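Local coordinates for protein allantoicase (Saccharomyces cerevisiae, PDB 1O59) that catalyses the hydrolysis of allantoate to (S)-ureidoglycolate and urea, a step in the use of purines as a secondary nitrogen source, at residues S126-Y131 with H176-M181; R145-V150 with T170-T175. One frame throughout, in Å; residues are numbered along the deposited sequence.

In the fold
After laying down strands 45-49 and 94-99 of a five-stranded antiparallel sheet and strand 105-113 of its partner sheet, the chain forms strand 124-130, which carries most of 126-131, then turns through 145-150 into strand 147-154, the neighbour of 124-130. It runs through strand 160-164 of the partner sheet and returns along the loop 170-175, which meets 145-150 in interaction 2, closing the smaller excursion. Strand 176-182 follows and pairs with 126-131 in interaction 1, so the wider closure encloses the smaller. Backbone hydrogen bonds link Ala129 N to Val147 O and Thr175 N to Leu130 O. Interaction 1 pairs two inner strands; interaction 2 packs the outer strand against the loop, itself bonded to the partner sheet.

Interaction 1 of 2, residues S126-Y131 with H176-M181; sequences SIEALY and HIKLKM
The carboxylate of Glu128 forms salt bridges to two lysines on the same face: Lys178 NZ stands 3.1 Å from OE1 and Lys180 NZ 2.7 Å from OE2, both well above its plane. Trp146 CB lies beside OE1 on the side away from the lysines. The imidazole of His176 lies alongside Leu130, whose CD1 comes obliquely to within 4.0 Å of ND1. Lys178 runs beside Glu128, and a bend at its third torsion (chi3 -60°) brings NZ back to OE1; the extended Lys180 reaches OE2 from two residues further on. Lys178 NZ has a second acid, Glu141, and a cation-pi partner in Trp146.

These residues sit on adjacent antiparallel strands of a five-stranded sheet, within a repeat of the galactose-binding-domain clan. Ser126, Glu128 and Leu130 face Lys180, Lys178 and His176 as hydrogen-bonded pairs, with Lys178 N to Glu128 O at 2.8 Å. The intervening pairs turn to the opposite face, where Ile127 CG2 meets Ile177 CG2 at 3.6 Å and Ile177 CD1 touches Ala129 CB at 3.7 Å. There Phe190, in the other sheet, rests on Ile127, Ile177 and Leu179.

Interaction 2 of 2, residues R145-V150 with T170-T175; sequences RWVEIV and TKERFT
Ile149 and Thr170 bring the two backbones to 7.5 Å between their CA atoms, while Val147 and Phe174 stand 9.6 Å apart, a spacing bridged by side chains and not by strand pairing. Phe174 does most of the bridging. A first torsion of -58° sets its CG anti to the carbonyl carbon and directs the ring toward 145-150, where two residues receive its far end. CE1 lies 4.4 Å from Val147 CB, and CE2, on the other flank of CZ, lies 4.1 Å from Ile149 CG2. Both approaches are oblique to the ring. Val147 and Ile149 can share it because alternate residues of an extended strand present their side chains on one side. The same Ile149 methyl also reaches Thr170, with CG2 4.0 Å from OG1.

The strand is not regular here. Ile149 and Val150 both face Ile127, forming a classic beta bulge; psi at Ile149 falls to -20°, away from strand values, and the chain turns a corner at Val150. Ile149 O is also bound by Arg165 NE. On the loop side, Thr170 and Phe174 make backbone hydrogen bonds to Ile107 and Ala105 of strand 105-113, which belongs to the second sheet of the repeat. The loop is thus secured to one sheet while Phe174 covers the outer strand of the other, touching Ala129 as well. With neither a hydrogen bond nor a salt bridge between the two segments, the direct contact is largely van der Waals and hardly directional, so their relative placement probably owes much to the backbone bonds each makes to its own sheet.

Interaction 1 of 2, residues S126-Y131 with H176-M181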
loop_
_atom_site.group_PDB
_atom_site.type_symbol
_atom_site.label_atom_id
_atom_site.label_comp_id
_atom_site.label_asym_id
_atom_site.label_seq_id
_atom_site.Cartn_x
_atom_site.Cartn_y
_atom_site.Cartn_z
ATOM N N SER A 126 -11.052 0.986 17.590
ATOM C CA SER A 126 -9.721 0.662 18.097
ATOM C C SER A 126 -9.121 -0.430 17.181
ATOM O O SER A 126 -9.838 -1.085 16.404
ATOM C CB SER A 126 -9.726 0.295 19.602
ATOM O OG SER A 126 -10.288 -0.977 19.889
ATOM N N ILE A 127 -7.791 -0.556 17.246
ATOM C CA ILE A 127 -7.068 -1.552 16.481
ATOM C C ILE A 127 -6.119 -2.361 17.349
ATOM O O ILE A 127 -5.377 -1.826 18.181
ATOM C CB ILE A 127 -6.308 -0.900 15.325
ATOM C CG1 ILE A 127 -7.233 0.047 14.536
ATOM C CG2 ILE A 127 -5.759 -1.980 14.370
ATOM C CD1 ILE A 127 -6.488 0.983 13.569
ATOM N N GLU A 128 -6.178 -3.676 17.135
ATOM C CA GLU A 128 -5.284 -4.658 17.758
ATOM C C GLU A 128 -4.569 -5.425 16.668
ATOM O O GLU A 128 -4.977 -5.397 15.488
ATOM C CB GLU A 128 -6.075 -5.624 18.608
ATOM C CG GLU A 128 -7.045 -4.940 19.569
ATOM C CD GLU A 128 -7.703 -5.890 20.565
ATOM O OE1 GLU A 128 -7.672 -7.115 20.367
ATOM O OE2 GLU A 128 -8.287 -5.402 21.557
ATOM N N ALA A 129 -3.476 -6.079 17.055
ATOM C CA ALA A 129 -2.690 -6.880 16.118
ATOM C C ALA A 129 -2.155 -8.127 16.777
ATOM O O ALA A 129 -2.064 -8.217 17.987
ATOM C CB ALA A 129 -1.546 -6.062 15.533
ATOM N N LEU A 130 -1.832 -9.112 15.957
ATOM C CA LEU A 130 -1.059 -10.247 16.437
ATOM C C LEU A 130 -0.036 -10.800 15.435
ATOM O O LEU A 130 -0.063 -10.520 14.230
ATOM C CB LEU A 130 -1.984 -11.355 16.983
ATOM C CG LEU A 130 -2.836 -12.331 16.148
ATOM C CD1 LEU A 130 -2.013 -13.298 15.248
ATOM C CD2 LEU A 130 -3.696 -13.139 17.131
ATOM N N TYR A 131 0.862 -11.593 15.989
ATOM C CA TYR A 131 1.908 -12.248 15.256
ATOM C C TYR A 131 1.657 -13.757 15.245
ATOM O O TYR A 131 1.718 -14.414 16.287
ATOM C CB TYR A 131 3.262 -11.977 15.907
ATOM C CG TYR A 131 4.366 -12.568 15.108
ATOM C CD1 TYR A 131 4.761 -11.965 13.932
ATOM C CD2 TYR A 131 4.996 -13.745 15.495
ATOM C CE1 TYR A 131 5.757 -12.498 13.155
ATOM C CE2 TYR A 131 6.013 -14.288 14.721
ATOM C CZ TYR A 131 6.379 -13.651 13.544
ATOM O OH TYR A 131 7.377 -14.119 12.735
ATOM N N HIS A 176 -1.383 -10.091 11.457
ATOM C CA HIS A 176 -2.839 -10.004 11.413
ATOM C C HIS A 176 -3.314 -8.749 12.177
ATOM O O HIS A 176 -2.730 -8.376 13.178
ATOM C CB HIS A 176 -3.461 -11.210 12.113
ATOM C CG HIS A 176 -3.344 -12.494 11.356
ATOM N ND1 HIS A 176 -2.163 -13.197 11.261
ATOM C CD2 HIS A 176 -4.275 -13.223 10.695
ATOM C CE1 HIS A 176 -2.367 -14.294 10.558
ATOM N NE2 HIS A 176 -3.641 -14.336 10.204
ATOM N N ILE A 177 -4.409 -8.155 11.708
ATOM C CA ILE A 177 -4.992 -6.955 12.298
ATOM C C ILE A 177 -6.436 -7.220 12.676
ATOM O O ILE A 177 -7.148 -7.900 11.947
ATOM C CB ILE A 177 -4.914 -5.770 11.263
ATOM C CG1 ILE A 177 -3.435 -5.460 10.918
ATOM C CG2 ILE A 177 -5.677 -4.524 11.771
ATOM C CD1 ILE A 177 -2.582 -5.180 12.101
ATOM N N LYS A 178 -6.837 -6.676 13.821
ATOM C CA LYS A 178 -8.232 -6.674 14.270
ATOM C C LYS A 178 -8.722 -5.240 14.371
ATOM O O LYS A 178 -8.174 -4.409 15.114
ATOM C CB LYS A 178 -8.410 -7.357 15.638
ATOM C CG LYS A 178 -9.836 -7.870 15.883
ATOM C CD LYS A 178 -10.231 -7.992 17.341
ATOM C CE LYS A 178 -9.358 -8.932 18.106
ATOM N NZ LYS A 178 -9.823 -9.159 19.484
ATOM N N LEU A 179 -9.773 -4.960 13.622
ATOM C CA LEU A 179 -10.453 -3.682 13.698
ATOM C C LEU A 179 -11.682 -3.856 14.562
ATOM O O LEU A 179 -12.474 -4.760 14.347
ATOM C CB LEU A 179 -10.829 -3.234 12.288
ATOM C CG LEU A 179 -11.785 -2.054 12.126
ATOM C CD1 LEU A 179 -11.157 -0.764 12.570
ATOM C CD2 LEU A 179 -12.185 -2.016 10.645
ATOM N N LYS A 180 -11.821 -2.998 15.558
ATOM C CA LYS A 180 -12.981 -3.008 16.439
ATOM C C LYS A 180 -13.768 -1.713 16.222
ATOM O O LYS A 180 -13.200 -0.635 16.235
ATOM C CB LYS A 180 -12.542 -3.087 17.905
ATOM C CG LYS A 180 -11.730 -4.310 18.327
ATOM C CD LYS A 180 -11.741 -4.394 19.876
ATOM C CE LYS A 180 -11.171 -5.718 20.415
ATOM N NZ LYS A 180 -10.950 -5.714 21.925
HETATM N N MSE A 181 -15.075 -1.837 16.026
HETATM C CA MSE A 181 -16.017 -0.714 15.918
HETATM C C MSE A 181 -17.031 -0.797 17.069
HETATM O O MSE A 181 -17.728 -1.819 17.229
HETATM C CB MSE A 181 -16.740 -0.829 14.563
HETATM C CG MSE A 181 -18.042 -0.032 14.405
HETATM SE SE MSE A 181 -18.580 0.106 12.508
HETATM C CE MSE A 181 -18.872 -1.639 12.182
#

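Interaction 2 of 2, residues R145-V150 with T170-T175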
loop_
_atom_site.group_PDB
_atom_site.type_symbol
_atom_site.label_atom_id
_atom_site.label_comp_id
_atom_site.label_asym_id
_atom_site.label_seq_id
_atom_site.Cartn_x
_atom_site.Cartn_y
_atom_site.Cartn_z
ATOM N N ARG A 145 -3.224 -13.733 21.745
ATOM C CA ARG A 145 -2.089 -12.987 21.204
ATOM C C ARG A 145 -2.457 -11.616 20.686
ATOM O O ARG A 145 -1.571 -10.865 20.283
ATOM C CB ARG A 145 -1.404 -13.781 20.100
ATOM C CG ARG A 145 -0.781 -15.071 20.603
ATOM C CD ARG A 145 -0.354 -16.038 19.516
ATOM N NE ARG A 145 -1.488 -16.425 18.681
ATOM C CZ ARG A 145 -1.377 -17.008 17.509
ATOM N NH1 ARG A 145 -0.185 -17.297 17.011
ATOM N NH2 ARG A 145 -2.465 -17.300 16.821
ATOM N N TRP A 146 -3.748 -11.286 20.684
ATOM C CA TRP A 146 -4.172 -9.932 20.322
ATOM C C TRP A 146 -3.623 -8.854 21.274
ATOM O O TRP A 146 -3.764 -8.933 22.496
ATOM C CB TRP A 146 -5.693 -9.823 20.234
ATOM C CG TRP A 146 -6.278 -10.522 19.063
ATOM C CD1 TRP A 146 -7.125 -11.609 19.077
ATOM C CD2 TRP A 146 -6.061 -10.206 17.684
ATOM N NE1 TRP A 146 -7.455 -11.962 17.790
ATOM C CE2 TRP A 146 -6.818 -11.120 16.916
ATOM C CE3 TRP A 146 -5.306 -9.237 17.013
ATOM C CZ2 TRP A 146 -6.828 -11.094 15.516
ATOM C CZ3 TRP A 146 -5.328 -9.209 15.631
ATOM C CH2 TRP A 146 -6.079 -10.133 14.896
ATOM N N VAL A 147 -3.033 -7.836 20.665
ATOM C CA VAL A 147 -2.397 -6.737 21.355
ATOM C C VAL A 147 -2.923 -5.449 20.770
ATOM O O VAL A 147 -2.812 -5.231 19.580
ATOM C CB VAL A 147 -0.864 -6.768 21.128
ATOM C CG1 VAL A 147 -0.195 -5.532 21.683
ATOM C CG2 VAL A 147 -0.260 -7.978 21.798
ATOM N N GLU A 148 -3.466 -4.582 21.611
ATOM C CA GLU A 148 -3.906 -3.260 21.154
ATOM C C GLU A 148 -2.745 -2.358 20.702
ATOM O O GLU A 148 -1.760 -2.155 21.399
ATOM C CB GLU A 148 -4.698 -2.550 22.248
ATOM C CG GLU A 148 -5.320 -1.261 21.763
ATOM C CD GLU A 148 -5.950 -0.475 22.887
ATOM O OE1 GLU A 148 -7.175 -0.580 23.030
ATOM O OE2 GLU A 148 -5.223 0.257 23.601
ATOM N N ILE A 149 -2.888 -1.800 19.520
ATOM C CA ILE A 149 -1.851 -0.935 18.968
ATOM C C ILE A 149 -2.380 0.465 18.627
ATOM O O ILE A 149 -1.595 1.421 18.540
ATOM C CB ILE A 149 -1.195 -1.598 17.743
ATOM C CG1 ILE A 149 -2.224 -1.954 16.697
ATOM C CG2 ILE A 149 -0.424 -2.840 18.159
ATOM C CD1 ILE A 149 -1.606 -2.204 15.380
ATOM N N VAL A 150 -3.700 0.587 18.470
ATOM C CA VAL A 150 -4.329 1.887 18.390
ATOM C C VAL A 150 -5.518 1.929 19.308
ATOM O O VAL A 150 -6.508 1.229 19.091
ATOM C CB VAL A 150 -4.746 2.214 16.968
ATOM C CG1 VAL A 150 -5.418 3.582 16.912
ATOM C CG2 VAL A 150 -3.513 2.130 16.022
ATOM N N THR A 170 5.395 0.635 16.026
ATOM C CA THR A 170 5.285 -0.558 16.829
ATOM C C THR A 170 6.647 -1.257 17.009
ATOM O O THR A 170 7.401 -1.410 16.070
ATOM C CB THR A 170 4.255 -1.416 16.126
ATOM O OG1 THR A 170 3.036 -1.413 16.877
ATOM C CG2 THR A 170 4.651 -2.810 16.025
ATOM N N LYS A 171 6.957 -1.641 18.243
ATOM C CA LYS A 171 8.229 -2.277 18.578
ATOM C C LYS A 171 8.248 -3.709 18.055
ATOM O O LYS A 171 9.241 -4.161 17.508
ATOM C CB LYS A 171 8.396 -2.284 20.085
ATOM C CG LYS A 171 9.767 -2.696 20.574
ATOM C CD LYS A 171 10.782 -1.508 20.667
ATOM C CE LYS A 171 10.636 -0.668 21.965
ATOM N NZ LYS A 171 9.381 0.168 21.901
ATOM N N GLU A 172 7.117 -4.398 18.192
ATOM C CA GLU A 172 6.997 -5.802 17.812
ATOM C C GLU A 172 6.514 -5.866 16.361
ATOM O O GLU A 172 6.039 -4.887 15.816
ATOM C CB GLU A 172 6.007 -6.521 18.757
ATOM C CG GLU A 172 6.084 -6.194 20.262
ATOM C CD GLU A 172 4.689 -6.002 20.898
ATOM O OE1 GLU A 172 4.352 -6.672 21.912
ATOM O OE2 GLU A 172 3.904 -5.174 20.374
ATOM N N ARG A 173 6.657 -7.001 15.699
ATOM C CA ARG A 173 6.087 -7.126 14.366
ATOM C C ARG A 173 4.859 -7.981 14.448
ATOM O O ARG A 173 4.710 -8.759 15.380
ATOM C CB ARG A 173 7.085 -7.671 13.341
ATOM C CG ARG A 173 7.449 -9.139 13.460
ATOM C CD ARG A 173 8.713 -9.465 12.676
ATOM N NE ARG A 173 9.192 -10.841 12.755
ATOM C CZ ARG A 173 9.817 -11.361 13.802
ATOM N NH1 ARG A 173 10.022 -10.644 14.910
ATOM N NH2 ARG A 173 10.233 -12.625 13.760
ATOM N N PHE A 174 3.974 -7.809 13.467
ATOM C CA PHE A 174 2.667 -8.468 13.429
ATOM C C PHE A 174 2.327 -8.964 12.019
ATOM O O PHE A 174 2.934 -8.523 11.044
ATOM C CB PHE A 174 1.585 -7.492 13.904
ATOM C CG PHE A 174 1.819 -6.959 15.287
ATOM C CD1 PHE A 174 1.552 -7.741 16.386
ATOM C CD2 PHE A 174 2.341 -5.691 15.494
ATOM C CE1 PHE A 174 1.771 -7.273 17.655
ATOM C CE2 PHE A 174 2.555 -5.231 16.787
ATOM C CZ PHE A 174 2.258 -6.022 17.848
ATOM N N THR A 175 1.339 -9.865 11.951
ATOM C CA THR A 175 0.891 -10.534 10.714
ATOM C C THR A 175 -0.600 -10.371 10.418
ATOM O O THR A 175 -1.025 -10.566 9.285
ATOM C CB THR A 175 1.118 -12.053 10.818
ATOM O OG1 THR A 175 0.386 -12.549 11.944
ATOM C CG2 THR A 175 2.581 -12.445 11.105
#